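Local coordinates for protein polyketide synthase type I (PDB 5KKU) that probably dehydrates acyl-chain intermediates as the N-terminal, double-hotdog dehydratase domain of a modular polyketide synthase in the difficidin assembly line, at residues A120-M132 with T264-C276. Residues are numbered along the deposited sequence; the frame is centred on the assembly and turned at random.
Sequences APRAKELNIEAFM and TIYDRAGNVLAEC
With chi1 of Tyr266 at -70°, its ring leaves strand 258-266 beside the backbone N and rises to the extended linker 120-127; Leu126 meets it there, its CG anti to its own N (chi1 168°), which helps bring CD2 to Tyr266 CE2, 4.0 Å away. Both belong to a dehydratase double hotdog, in which this linker leaves the N-terminal hotdog and runs across the hairpin 258-283 of the C-terminal one. The evidence for a CH-pi contact is that Leu126 CB stands 4.2 Å from the centroid of the Tyr266 ring and 17° off the ring normal, over one face, while Thr264 CG2 lies against the opposite face. The phenol tip grips the linker backbone, Tyr266 OH donating to Lys124 O at 2.7 Å, tilted from the carbonyl plane.

Toward the start of the linker, Pro121 CB packs on Val272 CG1 at 3.9 Å. Glu275 OE2 receives a weak bond from Arg122 N, 3.4 Å long, whereas OE1 is held by Arg226 and Tyr230, which should help fix the carboxylate.

At the other end, Asn127 caps helix 128-133 through OD1, which accepts from Ala130 N. Ile128 CD1 then reaches the turn, 3.7 Å from Gly270 CA. That turn is braced internally: Asp267 OD2, lying near the amide plane of Asn271, accepts from Asn271 ND2 on its syn lone pair at 3.1 Å. From within the turn, Arg268 bends at chi2, and its CD meets Ile128 CG2 at 4.0 Å.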
loop_
_atom_site.group_PDB
_atom_site.type_symbol
_atom_site.label_atom_id
_atom_site.label_comp_id
_atom_site.label_asym_id
_atom_site.label_seq_id
_atom_site.Cartn_x
_atom_site.Cartn_y
_atom_site.Cartn_z
ATOM N N ALA A 120 -6.835 13.628 16.690
ATOM C CA ALA A 120 -7.634 13.853 15.541
ATOM C C ALA A 120 -6.845 14.088 14.283
ATOM O O ALA A 120 -5.693 14.422 14.312
ATOM C CB ALA A 120 -8.499 15.045 15.834
ATOM N N PRO A 121 -7.581 13.863 13.113
ATOM C CA PRO A 121 -6.841 14.147 11.883
ATOM C C PRO A 121 -6.326 15.551 11.764
ATOM O O PRO A 121 -6.953 16.477 12.159
ATOM C CB PRO A 121 -7.876 13.907 10.806
ATOM C CG PRO A 121 -8.657 12.805 11.324
ATOM C CD PRO A 121 -8.941 13.282 12.670
ATOM N N ARG A 122 -5.171 15.662 11.158
ATOM C CA ARG A 122 -4.519 16.930 10.983
ATOM C C ARG A 122 -4.716 17.505 9.587
ATOM O O ARG A 122 -4.355 18.614 9.331
ATOM C CB ARG A 122 -3.044 16.781 11.261
ATOM C CG ARG A 122 -2.656 17.042 12.709
ATOM C CD ARG A 122 -1.172 16.826 12.922
ATOM N NE ARG A 122 -0.805 17.052 14.306
ATOM C CZ ARG A 122 -1.399 17.941 15.088
ATOM N NH1 ARG A 122 -2.357 18.688 14.610
ATOM N NH2 ARG A 122 -1.049 18.074 16.353
ATOM N N ALA A 123 -5.301 16.709 8.698
ATOM C CA ALA A 123 -5.547 17.141 7.328
ATOM C C ALA A 123 -6.951 17.714 7.174
ATOM O O ALA A 123 -7.943 17.010 7.361
ATOM C CB ALA A 123 -5.334 15.985 6.361
ATOM N N LYS A 124 -7.027 18.996 6.832
ATOM C CA LYS A 124 -8.310 19.667 6.653
ATOM C C LYS A 124 -9.082 19.075 5.479
ATOM O O LYS A 124 -8.492 18.659 4.481
ATOM C CB LYS A 124 -8.105 21.169 6.444
ATOM C CG LYS A 124 -7.257 21.834 7.516
ATOM C CD LYS A 124 -6.132 22.651 6.902
ATOM C CE LYS A 124 -4.823 21.878 6.907
ATOM N NZ LYS A 124 -3.644 22.784 6.991
ATOM N N GLU A 125 -10.405 19.040 5.604
ATOM C CA GLU A 125 -11.260 18.500 4.555
ATOM C C GLU A 125 -10.984 19.177 3.216
ATOM O O GLU A 125 -10.155 20.082 3.127
ATOM C CB GLU A 125 -12.735 18.659 4.930
ATOM C CG GLU A 125 -13.203 20.105 5.008
ATOM C CD GLU A 125 -14.629 20.229 5.505
ATOM O OE1 GLU A 125 -14.898 19.815 6.652
ATOM O OE2 GLU A 125 -15.481 20.740 4.749
ATOM N N LEU A 126 -11.685 18.732 2.178
ATOM C CA LEU A 126 -11.520 19.281 0.874
ATOM C C LEU A 126 -12.804 19.154 0.102
ATOM O O LEU A 126 -13.493 18.169 0.201
ATOM C CB LEU A 126 -10.400 18.448 0.225
ATOM C CG LEU A 126 -10.113 18.548 -1.264
ATOM C CD1 LEU A 126 -9.285 19.764 -1.595
ATOM C CD2 LEU A 126 -9.474 17.280 -1.789
ATOM N N ASN A 127 -13.098 20.175 -0.677
ATOM C CA ASN A 127 -14.255 20.156 -1.518
ATOM C C ASN A 127 -13.981 19.358 -2.767
ATOM O O ASN A 127 -13.433 19.872 -3.698
ATOM C CB ASN A 127 -14.726 21.565 -1.882
ATOM C CG ASN A 127 -16.139 21.597 -2.414
ATOM O OD1 ASN A 127 -16.534 20.827 -3.244
ATOM N ND2 ASN A 127 -16.894 22.500 -1.910
ATOM N N ILE A 128 -14.409 18.111 -2.760
ATOM C CA ILE A 128 -14.164 17.190 -3.842
ATOM C C ILE A 128 -14.747 17.691 -5.160
ATOM O O ILE A 128 -14.037 17.724 -6.117
ATOM C CB ILE A 128 -14.556 15.744 -3.511
ATOM C CG1 ILE A 128 -13.500 15.065 -2.663
ATOM C CG2 ILE A 128 -14.606 14.874 -4.740
ATOM C CD1 ILE A 128 -13.394 15.606 -1.305
ATOM N N GLU A 129 -16.007 18.048 -5.164
ATOM C CA GLU A 129 -16.665 18.567 -6.322
ATOM C C GLU A 129 -15.985 19.787 -6.916
ATOM O O GLU A 129 -15.818 19.858 -8.088
ATOM C CB GLU A 129 -18.035 18.995 -5.943
ATOM C CG GLU A 129 -19.168 18.045 -6.011
ATOM C CD GLU A 129 -20.441 18.855 -6.098
ATOM O OE1 GLU A 129 -21.158 18.958 -5.118
ATOM O OE2 GLU A 129 -20.682 19.467 -7.137
ATOM N N ALA A 130 -15.649 20.722 -6.077
ATOM C CA ALA A 130 -15.016 21.904 -6.530
ATOM C C ALA A 130 -13.648 21.648 -7.130
ATOM O O ALA A 130 -13.297 22.270 -8.059
ATOM C CB ALA A 130 -14.944 22.926 -5.430
ATOM N N PHE A 131 -12.898 20.722 -6.547
ATOM C CA PHE A 131 -11.594 20.333 -7.054
ATOM C C PHE A 131 -11.716 19.780 -8.446
ATOM O O PHE A 131 -10.981 20.134 -9.292
ATOM C CB PHE A 131 -10.883 19.327 -6.158
ATOM C CG PHE A 131 -9.415 19.203 -6.442
ATOM C CD1 PHE A 131 -8.950 18.381 -7.432
ATOM C CD2 PHE A 131 -8.506 19.914 -5.721
ATOM C CE1 PHE A 131 -7.620 18.299 -7.718
ATOM C CE2 PHE A 131 -7.182 19.823 -5.980
ATOM C CZ PHE A 131 -6.728 19.001 -6.976
ATOM N N MET A 132 -12.658 18.890 -8.650
ATOM C CA MET A 132 -12.882 18.274 -9.950
ATOM C C MET A 132 -13.324 19.237 -11.045
ATOM O O MET A 132 -12.813 19.215 -12.118
ATOM C CB MET A 132 -13.878 17.138 -9.852
ATOM C CG MET A 132 -13.378 15.853 -9.232
ATOM S SD MET A 132 -14.703 14.707 -8.866
ATOM C CE MET A 132 -13.861 13.185 -8.692
ATOM N N THR A 264 -3.482 12.128 1.428
ATOM C CA THR A 264 -4.630 11.985 2.291
ATOM C C THR A 264 -5.757 11.358 1.526
ATOM O O THR A 264 -5.991 11.724 0.425
ATOM C CB THR A 264 -5.118 13.335 2.855
ATOM O OG1 THR A 264 -4.039 14.027 3.457
ATOM C CG2 THR A 264 -6.267 13.146 3.828
ATOM N N ILE A 265 -6.469 10.429 2.123
ATOM C CA ILE A 265 -7.571 9.767 1.467
ATOM C C ILE A 265 -8.865 10.317 1.982
ATOM O O ILE A 265 -9.120 10.229 3.128
ATOM C CB ILE A 265 -7.519 8.238 1.634
ATOM C CG1 ILE A 265 -6.189 7.658 1.192
ATOM C CG2 ILE A 265 -8.568 7.604 0.788
ATOM C CD1 ILE A 265 -6.111 6.163 1.197
ATOM N N TYR A 266 -9.645 10.892 1.103
ATOM C CA TYR A 266 -10.941 11.456 1.417
ATOM C C TYR A 266 -12.117 10.605 0.974
ATOM O O TYR A 266 -11.985 9.877 0.049
ATOM C CB TYR A 266 -11.057 12.821 0.777
ATOM C CG TYR A 266 -10.190 13.852 1.396
ATOM C CD1 TYR A 266 -10.526 14.466 2.587
ATOM C CD2 TYR A 266 -9.007 14.212 0.788
ATOM C CE1 TYR A 266 -9.703 15.403 3.130
ATOM C CE2 TYR A 266 -8.193 15.147 1.329
ATOM C CZ TYR A 266 -8.529 15.727 2.496
ATOM O OH TYR A 266 -7.673 16.621 2.962
ATOM N N ASP A 267 -13.125 10.650 1.756
ATOM C CA ASP A 267 -14.259 10.492 1.113
ATOM C C ASP A 267 -14.553 11.804 0.406
ATOM O O ASP A 267 -13.957 12.809 0.330
ATOM C CB ASP A 267 -15.403 9.893 1.932
ATOM C CG ASP A 267 -15.975 10.825 2.974
ATOM O OD1 ASP A 267 -15.822 12.022 2.858
ATOM O OD2 ASP A 267 -16.619 10.348 3.906
ATOM N N ARG A 268 -15.689 11.528 -0.188
ATOM C CA ARG A 268 -16.474 12.285 -1.097
ATOM C C ARG A 268 -17.151 13.480 -0.500
ATOM O O ARG A 268 -17.171 14.509 -1.110
ATOM C CB ARG A 268 -17.519 11.362 -1.682
ATOM C CG ARG A 268 -18.495 11.983 -2.618
ATOM C CD ARG A 268 -17.834 12.629 -3.794
ATOM N NE ARG A 268 -18.726 13.608 -4.316
ATOM C CZ ARG A 268 -18.851 13.943 -5.581
ATOM N NH1 ARG A 268 -19.702 14.882 -5.909
ATOM N NH2 ARG A 268 -18.124 13.364 -6.507
ATOM N N ALA A 269 -17.705 13.311 0.680
ATOM C CA ALA A 269 -18.149 14.452 1.420
ATOM C C ALA A 269 -17.025 15.264 1.988
ATOM O O ALA A 269 -17.255 16.218 2.633
ATOM C CB ALA A 269 -19.090 14.020 2.515
ATOM N N GLY A 270 -15.799 14.887 1.707
ATOM C CA GLY A 270 -14.661 15.594 2.213
ATOM C C GLY A 270 -14.140 15.230 3.570
ATOM O O GLY A 270 -13.347 15.922 4.070
ATOM N N ASN A 271 -14.578 14.149 4.165
ATOM C CA ASN A 271 -14.017 13.655 5.398
ATOM C C ASN A 271 -12.709 12.932 5.215
ATOM O O ASN A 271 -12.532 12.279 4.249
ATOM C CB ASN A 271 -14.994 12.696 6.038
ATOM C CG ASN A 271 -16.336 13.307 6.265
ATOM O OD1 ASN A 271 -16.448 14.350 6.870
ATOM N ND2 ASN A 271 -17.347 12.675 5.761
ATOM N N VAL A 272 -11.805 13.098 6.159
ATOM C CA VAL A 272 -10.572 12.338 6.204
ATOM C C VAL A 272 -10.767 10.841 6.496
ATOM O O VAL A 272 -11.200 10.478 7.529
ATOM C CB VAL A 272 -9.552 12.987 7.144
ATOM C CG1 VAL A 272 -8.350 12.091 7.347
ATOM C CG2 VAL A 272 -9.086 14.309 6.595
ATOM N N LEU A 273 -10.401 9.979 5.577
ATOM C CA LEU A 273 -10.509 8.559 5.831
ATOM C C LEU A 273 -9.185 8.028 6.309
ATOM O O LEU A 273 -9.169 7.247 7.206
ATOM C CB LEU A 273 -11.033 7.730 4.657
ATOM C CG LEU A 273 -12.120 8.245 3.747
ATOM C CD1 LEU A 273 -12.152 7.546 2.420
ATOM C CD2 LEU A 273 -13.484 8.275 4.377
ATOM N N ALA A 274 -8.111 8.478 5.707
ATOM C CA ALA A 274 -6.802 8.071 6.071
ATOM C C ALA A 274 -5.719 9.120 5.828
ATOM O O ALA A 274 -5.852 9.938 4.997
ATOM C CB ALA A 274 -6.487 6.789 5.357
ATOM N N GLU A 275 -4.617 9.033 6.537
ATOM C CA GLU A 275 -3.501 9.907 6.359
ATOM C C GLU A 275 -2.220 9.134 6.194
ATOM O O GLU A 275 -1.949 8.214 6.939
ATOM C CB GLU A 275 -3.346 10.833 7.550
ATOM C CG GLU A 275 -4.370 11.918 7.724
ATOM C CD GLU A 275 -3.932 12.930 8.739
ATOM O OE1 GLU A 275 -3.637 12.556 9.832
ATOM O OE2 GLU A 275 -3.830 14.088 8.432
ATOM N N CYS A 276 -1.407 9.560 5.276
ATOM C CA CYS A 276 -0.142 8.978 5.065
ATOM C C CYS A 276 0.928 10.021 5.043
ATOM O O CYS A 276 0.956 10.844 4.209
ATOM C CB CYS A 276 -0.149 8.179 3.790
ATOM S SG CYS A 276 1.341 7.323 3.407
#